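Local coordinates for protein integral membrane indolylacetylinositol arabinosyltransferase EmbC (Mycolicibacterium smegmatis, PDB 7BVE) that probably transfers arabinose units to build the arabinan of the mycobacterial cell wall, acting as a membrane-embedded glycosyltransferase, at residues A[258-263]-A[341-346]. Sequence-based numbering, arbitrary orientation.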
ATOM      1  N   PRO A 258       6.500  26.462 -36.460  1.00 15.07           N
ATOM      2  CA  PRO A 258       7.345  26.554 -35.252  1.00 15.07           C
ATOM      3  C   PRO A 258       7.031  25.553 -34.151  1.00 15.07           C
ATOM      4  O   PRO A 258       7.957  25.091 -33.470  1.00 15.07           O
ATOM      5  CB  PRO A 258       7.107  27.994 -34.793  1.00 15.07           C
ATOM      6  CG  PRO A 258       6.879  28.718 -36.034  1.00 15.07           C
ATOM      7  CD  PRO A 258       6.117  27.808 -36.926  1.00 15.07           C
ATOM      8  N   LEU A 259       5.765  25.195 -33.952  1.00 15.07           N
ATOM      9  CA  LEU A 259       5.421  24.247 -32.899  1.00 15.07           C
ATOM     10  C   LEU A 259       5.904  22.842 -33.236  1.00 15.07           C
ATOM     11  O   LEU A 259       6.310  22.083 -32.345  1.00 15.07           O
ATOM     12  CB  LEU A 259       3.911  24.267 -32.672  1.00 15.07           C
ATOM     13  CG  LEU A 259       3.339  23.390 -31.569  1.00 15.07           C
ATOM     14  CD1 LEU A 259       3.918  23.791 -30.234  1.00 15.07           C
ATOM     15  CD2 LEU A 259       1.858  23.529 -31.561  1.00 15.07           C
ATOM     16  N   ASP A 260       5.904  22.494 -34.523  1.00 15.07           N
ATOM     17  CA  ASP A 260       6.426  21.205 -34.955  1.00 15.07           C
ATOM     18  C   ASP A 260       7.927  21.130 -34.755  1.00 15.07           C
ATOM     19  O   ASP A 260       8.453  20.092 -34.337  1.00 15.07           O
ATOM     20  CB  ASP A 260       6.079  20.972 -36.419  1.00 15.07           C
ATOM     21  CG  ASP A 260       4.595  20.840 -36.647  1.00 15.07           C
ATOM     22  OD1 ASP A 260       3.884  20.401 -35.724  1.00 15.07           O
ATOM     23  OD2 ASP A 260       4.134  21.185 -37.751  1.00 15.07           O
ATOM     24  N   GLY A 261       8.628  22.233 -35.017  1.00 15.07           N
ATOM     25  CA  GLY A 261      10.058  22.279 -34.773  1.00 15.07           C
ATOM     26  C   GLY A 261      10.404  22.199 -33.303  1.00 15.07           C
ATOM     27  O   GLY A 261      11.387  21.560 -32.925  1.00 15.07           O
ATOM     28  N   LEU A 262       9.579  22.803 -32.451  1.00 15.07           N
ATOM     29  CA  LEU A 262       9.815  22.718 -31.013  1.00 15.07           C
ATOM     30  C   LEU A 262       9.607  21.303 -30.488  1.00 15.07           C
ATOM     31  O   LEU A 262      10.437  20.794 -29.725  1.00 15.07           O
ATOM     32  CB  LEU A 262       8.912  23.698 -30.276  1.00 15.07           C
ATOM     33  CG  LEU A 262       9.123  23.778 -28.773  1.00 15.07           C
ATOM     34  CD1 LEU A 262      10.521  24.245 -28.468  1.00 15.07           C
ATOM     35  CD2 LEU A 262       8.128  24.729 -28.196  1.00 15.07           C
ATOM     36  N   VAL A 263       8.519  20.643 -30.902  1.00 15.07           N
ATOM     37  CA  VAL A 263       8.252  19.276 -30.447  1.00 15.07           C
ATOM     38  C   VAL A 263       9.317  18.312 -30.964  1.00 15.07           C
ATOM     39  O   VAL A 263       9.787  17.430 -30.227  1.00 15.07           O
ATOM     40  CB  VAL A 263       6.829  18.853 -30.863  1.00 15.07           C
ATOM     41  CG1 VAL A 263       6.571  17.408 -30.551  1.00 15.07           C
ATOM     42  CG2 VAL A 263       5.811  19.687 -30.138  1.00 15.07           C
ATOM     43  N   CYS A 341       3.606   9.881 -34.462  1.00 15.07           N
ATOM     44  CA  CYS A 341       2.445  10.042 -33.599  1.00 15.07           C
ATOM     45  C   CYS A 341       2.034  11.506 -33.488  1.00 15.07           C
ATOM     46  O   CYS A 341       0.847  11.831 -33.589  1.00 15.07           O
ATOM     47  CB  CYS A 341       2.761   9.439 -32.231  1.00 15.07           C
ATOM     48  SG  CYS A 341       1.422   9.348 -31.067  1.00 15.07           S
ATOM     49  N   TRP A 342       3.004  12.416 -33.351  1.00 15.07           N
ATOM     50  CA  TRP A 342       2.636  13.835 -33.303  1.00 15.07           C
ATOM     51  C   TRP A 342       2.176  14.374 -34.656  1.00 15.07           C
ATOM     52  O   TRP A 342       1.296  15.237 -34.715  1.00 15.07           O
ATOM     53  CB  TRP A 342       3.790  14.673 -32.768  1.00 15.07           C
ATOM     54  CG  TRP A 342       3.577  16.153 -32.944  1.00 15.07           C
ATOM     55  CD1 TRP A 342       4.263  16.959 -33.797  1.00 15.07           C
ATOM     56  CD2 TRP A 342       2.583  16.983 -32.323  1.00 15.07           C
ATOM     57  NE1 TRP A 342       3.780  18.239 -33.725  1.00 15.07           N
ATOM     58  CE2 TRP A 342       2.754  18.285 -32.826  1.00 15.07           C
ATOM     59  CE3 TRP A 342       1.582  16.762 -31.373  1.00 15.07           C
ATOM     60  CZ2 TRP A 342       1.959  19.347 -32.427  1.00 15.07           C
ATOM     61  CZ3 TRP A 342       0.793  17.817 -30.987  1.00 15.07           C
ATOM     62  CH2 TRP A 342       0.999  19.100 -31.493  1.00 15.07           C
ATOM     63  N   TRP A 343       2.738  13.879 -35.756  1.00 15.07           N
ATOM     64  CA  TRP A 343       2.285  14.368 -37.057  1.00 15.07           C
ATOM     65  C   TRP A 343       0.895  13.825 -37.406  1.00 15.07           C
ATOM     66  O   TRP A 343       0.093  14.521 -38.044  1.00 15.07           O
ATOM     67  CB  TRP A 343       3.360  14.050 -38.103  1.00 15.07           C
ATOM     68  CG  TRP A 343       4.529  15.039 -37.987  1.00 15.07           C
ATOM     69  CD1 TRP A 343       5.474  15.108 -36.984  1.00 15.07           C
ATOM     70  CD2 TRP A 343       4.900  16.041 -38.931  1.00 15.07           C
ATOM     71  NE1 TRP A 343       6.358  16.118 -37.217  1.00 15.07           N
ATOM     72  CE2 TRP A 343       6.042  16.706 -38.409  1.00 15.07           C
ATOM     73  CE3 TRP A 343       4.370  16.459 -40.160  1.00 15.07           C
ATOM     74  CZ2 TRP A 343       6.657  17.739 -39.070  1.00 15.07           C
ATOM     75  CZ3 TRP A 343       4.995  17.479 -40.805  1.00 15.07           C
ATOM     76  CH2 TRP A 343       6.127  18.108 -40.259  1.00 15.07           C
ATOM     77  N   VAL A 344       0.554  12.634 -36.905  1.00 15.07           N
ATOM     78  CA  VAL A 344      -0.810  12.120 -37.024  1.00 15.07           C
ATOM     79  C   VAL A 344      -1.775  12.919 -36.151  1.00 15.07           C
ATOM     80  O   VAL A 344      -2.892  13.224 -36.576  1.00 15.07           O
ATOM     81  CB  VAL A 344      -0.839  10.610 -36.703  1.00 15.07           C
ATOM     82  CG1 VAL A 344      -2.232  10.099 -36.473  1.00 15.07           C
ATOM     83  CG2 VAL A 344      -0.265   9.829 -37.854  1.00 15.07           C
ATOM     84  N   ILE A 345      -1.356  13.308 -34.940  1.00 18.80           N
ATOM     85  CA  ILE A 345      -2.226  14.110 -34.070  1.00 18.80           C
ATOM     86  C   ILE A 345      -2.493  15.487 -34.672  1.00 18.80           C
ATOM     87  O   ILE A 345      -3.639  15.933 -34.755  1.00 18.80           O
ATOM     88  CB  ILE A 345      -1.629  14.231 -32.655  1.00 18.80           C
ATOM     89  CG1 ILE A 345      -1.760  12.927 -31.883  1.00 18.80           C
ATOM     90  CG2 ILE A 345      -2.271  15.352 -31.869  1.00 18.80           C
ATOM     91  CD1 ILE A 345      -1.038  12.947 -30.574  1.00 18.80           C
ATOM     92  N   SER A 346      -1.450  16.174 -35.114  1.00 15.07           N
ATOM     93  CA  SER A 346      -1.627  17.546 -35.563  1.00 15.07           C
ATOM     94  C   SER A 346      -2.173  17.668 -36.980  1.00 15.07           C
ATOM     95  O   SER A 346      -2.734  18.714 -37.307  1.00 15.07           O
ATOM     96  CB  SER A 346      -0.308  18.299 -35.461  1.00 15.07           C
ATOM     97  OG  SER A 346       0.657  17.765 -36.340  1.00 15.07           O
TER
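The indole of W342 bridges two nearly antiparallel helix segments, whose axes come within 11.5 Å, and illustrates how one large side chain can join a polar tie to apolar packing. With CG anti to the backbone N (chi1 169°), the ring reaches across to 258-263 and its N-H meets D260. NE1 of W342 donates to OD1 of D260 over 2.9 Å, somewhat bent at the hydrogen (150°). The oxygen is approached on its anti side, though from out of the carboxylate plane, which is steeply inclined to the ring. The other oxygen, OD2, forms a salt bridge with R347 and a hydrogen bond with T257, which probably limits the carboxylate's rotation and favours its charged form.

V263 lies over one face of the indole, with CG1 of V263 4.1 Å from the centroid of the five-membered ring of W342 in a CH-pi contact, while CB of S346 packs on the opposite face near the rim. L259 adds an apolar touch, CD2 to CZ2 of W342 at 4.3 Å. W343 skirts CB of D260 and makes a cation-pi contact with R347.

Within the GT-C-type membrane region, helices 258-272 and 332-349 meet here, with helix 361-378 touching L259 and W342 and helix 385-405 packing behind 341-346.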